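BF1531-like N-terminal domain-containing protein (Bacteroides fragilis, PDB 3SLR) is of unknown function but binds magnesium through its phosphatase-type domain and may hydrolyse ester bonds, this chain being the N-terminal part of the longer protein. Local coordinates at residues Tyr4-Leu9 and Leu36-Lys41; Val18-Leu23 and Glu43-Asn48; His84-Leu89 and Ser145-Gln150. One frame throughout, in Å; residues are numbered along the deposited sequence.

Contact 1. Residues Tyr4-Leu9 and Leu36-Lys41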
loop_
_atom_site.group_PDB
_atom_site.type_symbol
_atom_site.label_atom_id
_atom_site.label_comp_id
_atom_site.label_asym_id
_atom_site.label_seq_id
_atom_site.Cartn_x
_atom_site.Cartn_y
_atom_site.Cartn_z
ATOM N N TYR A 4 -3.064 6.930 10.225
ATOM C CA TYR A 4 -3.682 7.864 11.152
ATOM C C TYR A 4 -5.072 7.367 11.512
ATOM O O TYR A 4 -5.545 6.379 10.950
ATOM C CB TYR A 4 -3.784 9.247 10.511
ATOM C CG TYR A 4 -2.447 9.852 10.127
ATOM C CD1 TYR A 4 -1.703 10.581 11.046
ATOM C CD2 TYR A 4 -1.934 9.702 8.841
ATOM C CE1 TYR A 4 -0.485 11.138 10.702
ATOM C CE2 TYR A 4 -0.715 10.256 8.486
ATOM C CZ TYR A 4 0.007 10.976 9.422
ATOM O OH TYR A 4 1.219 11.543 9.081
ATOM N N THR A 5 -5.723 8.040 12.458
ATOM C CA THR A 5 -7.132 7.787 12.731
ATOM C C THR A 5 -7.943 8.762 11.905
ATOM O O THR A 5 -7.412 9.780 11.440
ATOM C CB THR A 5 -7.480 7.995 14.215
ATOM O OG1 THR A 5 -7.268 9.365 14.570
ATOM C CG2 THR A 5 -6.602 7.113 15.097
ATOM N N PHE A 6 -9.224 8.468 11.703
ATOM C CA PHE A 6 -10.054 9.396 10.955
ATOM C C PHE A 6 -10.083 10.751 11.648
ATOM O O PHE A 6 -10.047 11.791 10.994
ATOM C CB PHE A 6 -11.479 8.879 10.760
ATOM C CG PHE A 6 -12.354 9.837 10.004
ATOM C CD1 PHE A 6 -12.245 9.955 8.624
ATOM C CD2 PHE A 6 -13.267 10.638 10.668
ATOM C CE1 PHE A 6 -13.043 10.845 7.921
ATOM C CE2 PHE A 6 -14.070 11.529 9.970
ATOM C CZ PHE A 6 -13.954 11.631 8.593
ATOM N N LYS A 7 -10.136 10.739 12.976
ATOM C CA LYS A 7 -10.115 11.988 13.739
ATOM C C LYS A 7 -8.932 12.883 13.362
ATOM O O LYS A 7 -9.090 14.094 13.176
ATOM C CB LYS A 7 -10.073 11.703 15.238
ATOM C CG LYS A 7 -10.019 12.961 16.084
ATOM C CD LYS A 7 -9.888 12.646 17.561
ATOM C CE LYS A 7 -9.965 13.917 18.403
ATOM N NZ LYS A 7 -9.002 14.944 17.929
ATOM N N GLU A 8 -7.749 12.284 13.260
ATOM C CA GLU A 8 -6.540 13.019 12.898
ATOM C C GLU A 8 -6.617 13.537 11.469
ATOM O O GLU A 8 -6.202 14.669 11.185
ATOM C CB GLU A 8 -5.314 12.127 13.052
ATOM C CG GLU A 8 -5.024 11.704 14.481
ATOM C CD GLU A 8 -3.884 10.708 14.566
ATOM O OE1 GLU A 8 -3.940 9.675 13.869
ATOM O OE2 GLU A 8 -2.921 10.961 15.323
ATOM N N LEU A 9 -7.135 12.704 10.566
ATOM C CA LEU A 9 -7.284 13.111 9.168
ATOM C C LEU A 9 -8.216 14.308 9.033
ATOM O O LEU A 9 -7.912 15.273 8.320
ATOM C CB LEU A 9 -7.777 11.940 8.309
ATOM C CG LEU A 9 -6.803 10.764 8.198
ATOM C CD1 LEU A 9 -7.377 9.692 7.271
ATOM C CD2 LEU A 9 -5.446 11.242 7.685
ATOM N N LEU A 36 -14.983 9.484 3.139
ATOM C CA LEU A 36 -13.812 9.100 2.356
ATOM C C LEU A 36 -13.147 10.342 1.757
ATOM O O LEU A 36 -11.920 10.445 1.715
ATOM C CB LEU A 36 -14.193 8.108 1.254
ATOM C CG LEU A 36 -13.084 7.590 0.329
ATOM C CD1 LEU A 36 -11.975 6.907 1.114
ATOM C CD2 LEU A 36 -13.666 6.653 -0.722
ATOM N N ALA A 37 -13.961 11.294 1.315
ATOM C CA ALA A 37 -13.431 12.569 0.810
ATOM C C ALA A 37 -12.610 13.297 1.869
ATOM O O ALA A 37 -11.484 13.745 1.606
ATOM C CB ALA A 37 -14.559 13.457 0.308
ATOM N N THR A 38 -13.174 13.417 3.067
ATOM C CA THR A 38 -12.472 14.050 4.174
ATOM C C THR A 38 -11.163 13.329 4.473
ATOM O O THR A 38 -10.110 13.953 4.615
ATOM C CB THR A 38 -13.346 14.079 5.431
ATOM O OG1 THR A 38 -14.483 14.915 5.195
ATOM C CG2 THR A 38 -12.566 14.637 6.607
ATOM N N ALA A 39 -11.229 12.003 4.550
ATOM C CA ALA A 39 -10.047 11.197 4.833
ATOM C C ALA A 39 -8.959 11.377 3.786
ATOM O O ALA A 39 -7.796 11.561 4.119
ATOM C CB ALA A 39 -10.425 9.725 4.962
ATOM N N ILE A 40 -9.329 11.324 2.513
ATOM C CA ILE A 40 -8.348 11.547 1.444
ATOM C C ILE A 40 -7.718 12.942 1.500
ATOM O O ILE A 40 -6.498 13.103 1.336
ATOM C CB ILE A 40 -8.970 11.323 0.051
ATOM C CG1 ILE A 40 -9.200 9.823 -0.156
ATOM C CG2 ILE A 40 -8.057 11.900 -1.045
ATOM C CD1 ILE A 40 -10.037 9.471 -1.365
ATOM N N LYS A 41 -8.550 13.951 1.731
ATOM C CA LYS A 41 -8.069 15.326 1.768
ATOM C C LYS A 41 -7.098 15.525 2.939
ATOM O O LYS A 41 -6.006 16.071 2.768
ATOM C CB LYS A 41 -9.252 16.294 1.844
ATOM C CG LYS A 41 -8.845 17.763 1.853
ATOM C CD LYS A 41 -10.076 18.653 1.688
ATOM C CE LYS A 41 -9.685 20.121 1.621
ATOM N NZ LYS A 41 -8.922 20.522 2.833
#
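The ring of F6 reaches across to T38 and A39, using the CE1 and CZ end. CZ meets the methyl CG2 of T38 at 3.9 Å, and CE1 sits 4.0 Å from the backbone N of A39; both partners come in obliquely to the ring. F6 CD1 lies 4.1 Å from A39 CB, a looser contact. With CG anti to the backbone N (chi1 179°), the F6 ring swings out to helix 34-46, where the two side chains F6 and T38 cross at about a right angle. T38 turns its methyl to the ring and its hydroxyl back to its own helix, in a weak hydrogen bond to Q34 O. The other flat group, Y4, has E8 OE1 at its edge, in the ring plane, and its ring packs on E43 and L46 further along helix 34-46.

One turn after F6, L9 adds a second apolar tooth: its CD1 lies 3.8 Å from A39 CB and 3.7 Å from A39 O. P204 and S207 of helix 203-217 also touch L9.

The start of helix 6-12 is set by a capping box. T5 OG1 accepts from E8 N at 3.2 Å, and T5 N donates to E8 OE1 at 2.8 Å through the anti lone pair of that oxygen, with an N-H...O angle of 163°. This fixes the first turn, from which F6 and L9 project. No hydrogen bond joins the two segments, so their grip on each other is van der Waals packing, while the capping bonds of T5 and E8 stay within 4-9.

Contact 2. Residues Val18-Leu23 and Glu43-Asn48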
loop_
_atom_site.group_PDB
_atom_site.type_symbol
_atom_site.label_atom_id
_atom_site.label_comp_id
_atom_site.label_asym_id
_atom_site.label_seq_id
_atom_site.Cartn_x
_atom_site.Cartn_y
_atom_site.Cartn_z
ATOM N N VAL A 18 -1.251 26.978 3.031
ATOM C CA VAL A 18 -0.564 27.930 2.155
ATOM C C VAL A 18 0.723 27.397 1.526
ATOM O O VAL A 18 0.923 27.515 0.316
ATOM C CB VAL A 18 -0.265 29.275 2.874
ATOM C CG1 VAL A 18 0.059 29.049 4.343
ATOM C CG2 VAL A 18 0.870 30.014 2.172
ATOM N N SER A 19 1.594 26.819 2.345
ATOM C CA SER A 19 2.892 26.353 1.859
ATOM C C SER A 19 2.796 25.261 0.788
ATOM O O SER A 19 3.573 25.250 -0.167
ATOM C CB SER A 19 3.766 25.878 3.029
ATOM O OG SER A 19 2.973 25.429 4.117
ATOM N N LEU A 20 1.828 24.364 0.941
ATOM C CA LEU A 20 1.781 23.119 0.170
ATOM C C LEU A 20 1.408 23.271 -1.309
ATOM O O LEU A 20 0.559 24.092 -1.664
ATOM C CB LEU A 20 0.797 22.150 0.832
ATOM C CG LEU A 20 1.166 21.459 2.148
ATOM C CD1 LEU A 20 1.925 22.368 3.084
ATOM C CD2 LEU A 20 -0.085 20.908 2.828
ATOM N N PRO A 21 2.016 22.442 -2.172
ATOM C CA PRO A 21 1.656 22.331 -3.589
ATOM C C PRO A 21 0.219 21.838 -3.740
ATOM O O PRO A 21 -0.178 20.892 -3.050
ATOM C CB PRO A 21 2.596 21.240 -4.114
ATOM C CG PRO A 21 3.644 21.076 -3.070
ATOM C CD PRO A 21 3.004 21.425 -1.778
ATOM N N LYS A 22 -0.530 22.446 -4.651
ATOM C CA LYS A 22 -1.948 22.136 -4.815
ATOM C C LYS A 22 -2.199 21.014 -5.830
ATOM O O LYS A 22 -1.560 20.961 -6.879
ATOM C CB LYS A 22 -2.698 23.405 -5.240
ATOM C CG LYS A 22 -4.129 23.493 -4.725
ATOM C CD LYS A 22 -5.168 23.260 -5.827
ATOM C CE LYS A 22 -5.166 24.373 -6.870
ATOM N NZ LYS A 22 -4.733 23.882 -8.220
ATOM N N LEU A 23 -3.133 20.115 -5.515
ATOM C CA LEU A 23 -3.550 19.077 -6.458
ATOM C C LEU A 23 -5.067 19.038 -6.493
ATOM O O LEU A 23 -5.714 19.105 -5.449
ATOM C CB LEU A 23 -3.020 17.699 -6.040
ATOM C CG LEU A 23 -1.517 17.452 -6.113
ATOM C CD1 LEU A 23 -1.180 16.091 -5.512
ATOM C CD2 LEU A 23 -1.081 17.518 -7.564
ATOM N N GLU A 43 -5.453 13.128 4.635
ATOM C CA GLU A 43 -4.270 12.301 4.412
ATOM C C GLU A 43 -3.294 13.020 3.474
ATOM O O GLU A 43 -2.086 13.037 3.713
ATOM C CB GLU A 43 -4.673 10.937 3.833
ATOM C CG GLU A 43 -3.517 9.963 3.667
ATOM C CD GLU A 43 -3.255 9.129 4.910
ATOM O OE1 GLU A 43 -4.227 8.605 5.498
ATOM O OE2 GLU A 43 -2.075 8.977 5.287
ATOM N N GLY A 44 -3.826 13.634 2.420
ATOM C CA GLY A 44 -2.996 14.337 1.462
ATOM C C GLY A 44 -2.258 15.501 2.109
ATOM O O GLY A 44 -1.074 15.724 1.850
ATOM N N ILE A 45 -2.955 16.226 2.974
ATOM C CA ILE A 45 -2.352 17.363 3.670
ATOM C C ILE A 45 -1.205 16.897 4.565
ATOM O O ILE A 45 -0.141 17.513 4.611
ATOM C CB ILE A 45 -3.407 18.129 4.488
ATOM C CG1 ILE A 45 -4.392 18.822 3.547
ATOM C CG2 ILE A 45 -2.749 19.129 5.425
ATOM C CD1 ILE A 45 -5.549 19.471 4.245
ATOM N N LEU A 46 -1.418 15.790 5.265
ATOM C CA LEU A 46 -0.378 15.208 6.098
ATOM C C LEU A 46 0.779 14.666 5.268
ATOM O O LEU A 46 1.861 14.418 5.801
ATOM C CB LEU A 46 -0.963 14.117 6.993
ATOM C CG LEU A 46 -1.903 14.641 8.077
ATOM C CD1 LEU A 46 -2.578 13.480 8.781
ATOM C CD2 LEU A 46 -1.159 15.512 9.081
ATOM N N ARG A 47 0.557 14.497 3.965
ATOM C CA ARG A 47 1.620 14.069 3.049
ATOM C C ARG A 47 2.163 15.277 2.267
ATOM O O ARG A 47 2.829 15.122 1.239
ATOM C CB ARG A 47 1.104 13.003 2.074
ATOM C CG ARG A 47 2.115 11.924 1.686
ATOM C CD ARG A 47 2.377 10.946 2.817
ATOM N NE ARG A 47 1.211 10.114 3.142
ATOM C CZ ARG A 47 0.880 8.991 2.512
ATOM N NH1 ARG A 47 1.617 8.546 1.499
ATOM N NH2 ARG A 47 -0.206 8.315 2.890
ATOM N N ASN A 48 1.832 16.474 2.744
ATOM C CA ASN A 48 2.354 17.732 2.192
ATOM C C ASN A 48 1.753 18.153 0.850
ATOM O O ASN A 48 2.417 18.795 0.030
ATOM C CB ASN A 48 3.884 17.687 2.109
ATOM C CG ASN A 48 4.530 17.416 3.462
ATOM O OD1 ASN A 48 4.119 17.976 4.482
ATOM N ND2 ASN A 48 5.533 16.538 3.477
#
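L20 lies over the end of helix 34-46, its CG 3.6 Å from the carbonyl carbon of N48. Its CD2 branch reaches further in, to 3.8 Å from I45 O and 4.1 Å from I45 CG2, so one leucine packs on the carbonyls of I45 and N48 as well as on an apolar side chain. P21 follows with its ring carbon CD only 3.2 Å from N48 O, a tight approach consistent with a weak C-H...O contact, since that carbon is bonded to the proline nitrogen. No conventional hydrogen bond crosses between the segments.

The next shell explains why the N48 carbonyl is there. N48 has a positive phi (75°) and is the C-prime residue of a Schellman motif: N48 N donates to I45 O at 2.9 Å, and Y49 N to G44 O. I45 O therefore holds a backbone bond while L20 packs against it. On the far flank of the turn, R47 NH2 forms a salt bridge to E43 OE2 at 3.1 Å; OE2 lies in the guanidinium plane of R47, whereas NH2 comes to it from above the carboxylate plane. R47 NH1 pairs with D212, and E43 OE1 bonds S207, tying this end to helix 203-217.

Past the turn, P21 and L23 form backbone hydrogen bonds with N50, and L23 also with E52. This is the beta-alpha-beta unit of strand 22-29, helix 34-46 and strand 50-55, closed where the helix hands over to its second, parallel strand.

Contact 3. Residues His84-Leu89 and Ser145-Gln150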
loop_
_atom_site.group_PDB
_atom_site.type_symbol
_atom_site.label_atom_id
_atom_site.label_comp_id
_atom_site.label_asym_id
_atom_site.label_seq_id
_atom_site.Cartn_x
_atom_site.Cartn_y
_atom_site.Cartn_z
ATOM N N HIS A 84 -16.166 2.276 -7.394
ATOM C CA HIS A 84 -17.244 1.328 -7.660
ATOM C C HIS A 84 -17.132 0.208 -6.627
ATOM O O HIS A 84 -16.117 -0.490 -6.576
ATOM C CB HIS A 84 -17.058 0.696 -9.040
ATOM C CG HIS A 84 -17.622 1.496 -10.172
ATOM N ND1 HIS A 84 -16.982 1.603 -11.389
ATOM C CD2 HIS A 84 -18.787 2.177 -10.298
ATOM C CE1 HIS A 84 -17.716 2.335 -12.207
ATOM N NE2 HIS A 84 -18.819 2.690 -11.570
ATOM N N SER A 85 -18.167 0.008 -5.825
ATOM C CA SER A 85 -18.101 -0.988 -4.757
ATOM C C SER A 85 -18.536 -2.364 -5.225
ATOM O O SER A 85 -19.415 -2.504 -6.084
ATOM C CB SER A 85 -18.968 -0.560 -3.569
ATOM O OG SER A 85 -20.340 -0.547 -3.939
ATOM N N THR A 86 -17.939 -3.394 -4.643
ATOM C CA THR A 86 -18.414 -4.748 -4.912
ATOM C C THR A 86 -19.876 -4.876 -4.510
ATOM O O THR A 86 -20.667 -5.532 -5.186
ATOM C CB THR A 86 -17.598 -5.790 -4.142
ATOM O OG1 THR A 86 -16.219 -5.640 -4.480
ATOM C CG2 THR A 86 -18.062 -7.214 -4.485
ATOM N N HIS A 87 -20.230 -4.248 -3.394
ATOM C CA HIS A 87 -21.579 -4.339 -2.859
ATOM C C HIS A 87 -22.652 -3.903 -3.856
ATOM O O HIS A 87 -23.692 -4.557 -3.995
ATOM C CB HIS A 87 -21.686 -3.517 -1.565
ATOM C CG HIS A 87 -22.855 -3.898 -0.713
ATOM N ND1 HIS A 87 -22.742 -4.749 0.367
ATOM C CD2 HIS A 87 -24.172 -3.587 -0.812
ATOM C CE1 HIS A 87 -23.933 -4.928 0.910
ATOM N NE2 HIS A 87 -24.818 -4.228 0.219
ATOM N N LYS A 88 -22.410 -2.792 -4.535
ATOM C CA LYS A 88 -23.383 -2.257 -5.483
ATOM C C LYS A 88 -23.386 -3.061 -6.784
ATOM O O LYS A 88 -24.435 -3.213 -7.422
ATOM C CB LYS A 88 -23.136 -0.763 -5.743
ATOM C CG LYS A 88 -23.383 0.115 -4.507
ATOM C CD LYS A 88 -24.867 0.106 -4.092
ATOM C CE LYS A 88 -25.071 0.835 -2.755
ATOM N NZ LYS A 88 -26.529 0.960 -2.405
ATOM N N LEU A 89 -22.227 -3.596 -7.158
ATOM C CA LEU A 89 -22.131 -4.444 -8.345
ATOM C C LEU A 89 -22.879 -5.758 -8.096
ATOM O O LEU A 89 -23.509 -6.303 -9.000
ATOM C CB LEU A 89 -20.662 -4.722 -8.707
ATOM C CG LEU A 89 -20.421 -5.510 -10.009
ATOM C CD1 LEU A 89 -20.819 -4.682 -11.229
ATOM C CD2 LEU A 89 -18.972 -5.955 -10.120
ATOM N N SER A 145 -21.937 -17.273 -15.286
ATOM C CA SER A 145 -22.811 -16.155 -14.940
ATOM C C SER A 145 -22.803 -15.848 -13.440
ATOM O O SER A 145 -23.456 -14.903 -13.007
ATOM C CB SER A 145 -24.246 -16.448 -15.391
ATOM O OG SER A 145 -24.743 -17.590 -14.715
ATOM N N SER A 146 -22.086 -16.647 -12.649
ATOM C CA SER A 146 -22.076 -16.449 -11.194
ATOM C C SER A 146 -21.339 -15.166 -10.839
ATOM O O SER A 146 -20.480 -14.703 -11.605
ATOM C CB SER A 146 -21.437 -17.634 -10.462
ATOM O OG SER A 146 -20.030 -17.641 -10.596
ATOM N N PHE A 147 -21.667 -14.583 -9.685
ATOM C CA PHE A 147 -21.003 -13.348 -9.273
ATOM C C PHE A 147 -19.528 -13.606 -9.009
ATOM O O PHE A 147 -18.685 -12.781 -9.342
ATOM C CB PHE A 147 -21.656 -12.721 -8.040
ATOM C CG PHE A 147 -21.143 -11.328 -7.720
ATOM C CD1 PHE A 147 -21.511 -10.244 -8.503
ATOM C CD2 PHE A 147 -20.291 -11.111 -6.647
ATOM C CE1 PHE A 147 -21.047 -8.961 -8.218
ATOM C CE2 PHE A 147 -19.817 -9.832 -6.355
ATOM C CZ PHE A 147 -20.202 -8.758 -7.134
ATOM N N THR A 148 -19.219 -14.746 -8.402
ATOM C CA THR A 148 -17.825 -15.093 -8.108
ATOM C C THR A 148 -16.977 -15.203 -9.373
ATOM O O THR A 148 -15.866 -14.667 -9.428
ATOM C CB THR A 148 -17.748 -16.373 -7.281
ATOM O OG1 THR A 148 -18.074 -16.059 -5.918
ATOM C CG2 THR A 148 -16.351 -16.966 -7.329
ATOM N N TYR A 149 -17.503 -15.862 -10.402
ATOM C CA TYR A 149 -16.786 -15.924 -11.672
ATOM C C TYR A 149 -16.608 -14.540 -12.320
ATOM O O TYR A 149 -15.500 -14.172 -12.707
ATOM C CB TYR A 149 -17.421 -16.903 -12.661
ATOM C CG TYR A 149 -16.560 -17.063 -13.889
ATOM C CD1 TYR A 149 -15.488 -17.955 -13.895
ATOM C CD2 TYR A 149 -16.771 -16.288 -15.018
ATOM C CE1 TYR A 149 -14.675 -18.086 -15.011
ATOM C CE2 TYR A 149 -15.976 -16.427 -16.145
ATOM C CZ TYR A 149 -14.925 -17.326 -16.138
ATOM O OH TYR A 149 -14.108 -17.468 -17.248
ATOM N N GLN A 150 -17.695 -13.781 -12.436
ATOM C CA GLN A 150 -17.635 -12.464 -13.060
ATOM C C GLN A 150 -16.667 -11.531 -12.342
ATOM O O GLN A 150 -15.928 -10.778 -12.981
ATOM C CB GLN A 150 -19.030 -11.854 -13.161
ATOM C CG GLN A 150 -19.888 -12.574 -14.193
ATOM C CD GLN A 150 -19.333 -12.399 -15.599
ATOM O OE1 GLN A 150 -18.984 -11.284 -16.004
ATOM N NE2 GLN A 150 -19.232 -13.501 -16.341
#
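F147 points its ring end-on at helix 86-94, between T86 and L89, one helical turn apart. On one flank, the T86 methyl CG2 comes to the ring edge, near its plane, 3.7 Å from CE2 and equally close to CZ. On the other, CE1 meets L89: its carbonyl carbon C at 3.7 Å, in an oblique approach, and the side-chain CG at 3.9 Å. F147 CG stands anti to the backbone N (chi1 -170°), which carries the ring away from its own helix to the first turn of helix 86-94.

The T86 hydroxyl takes no part here; it is bonded to P129 O, leaving the methyl for the ring. L89 and T86 are both further covered by L151, one turn beyond F147, and L89 by L104 and R108 of helix 104-118.

Each helix start is capped by a serine: S85 OG accepts from K88 N and S146 OG from Y149 N, both at 3.1 Å. T86 and F147 are thus the first residues of their helices. What results is buried helix-to-helix packing at two N-terminal ends, in the alpha/beta domain whose family belongs to the SGNH hydrolase clan.

How the contacts relate
Contacts 1 and 2 share helix 34-46 and touch each other: L9 CD2 packs 3.6 Å from E43 N, and Y4 and L9 both lean on L46. Contact 1 sets the N-terminal helix against the middle of that helix and is partly buried; contact 2 closes its C-terminal end and is the more exposed, with backbone carbonyls doing much of the touching and a salt bridge nearby. Contact 3, its centre about 28 Å from that of contact 1 and about 35 Å from that of contact 2, is buried and joins two other helices around one aromatic ring. None bridges by hydrogen bonds, and all lie away from the magnesium site.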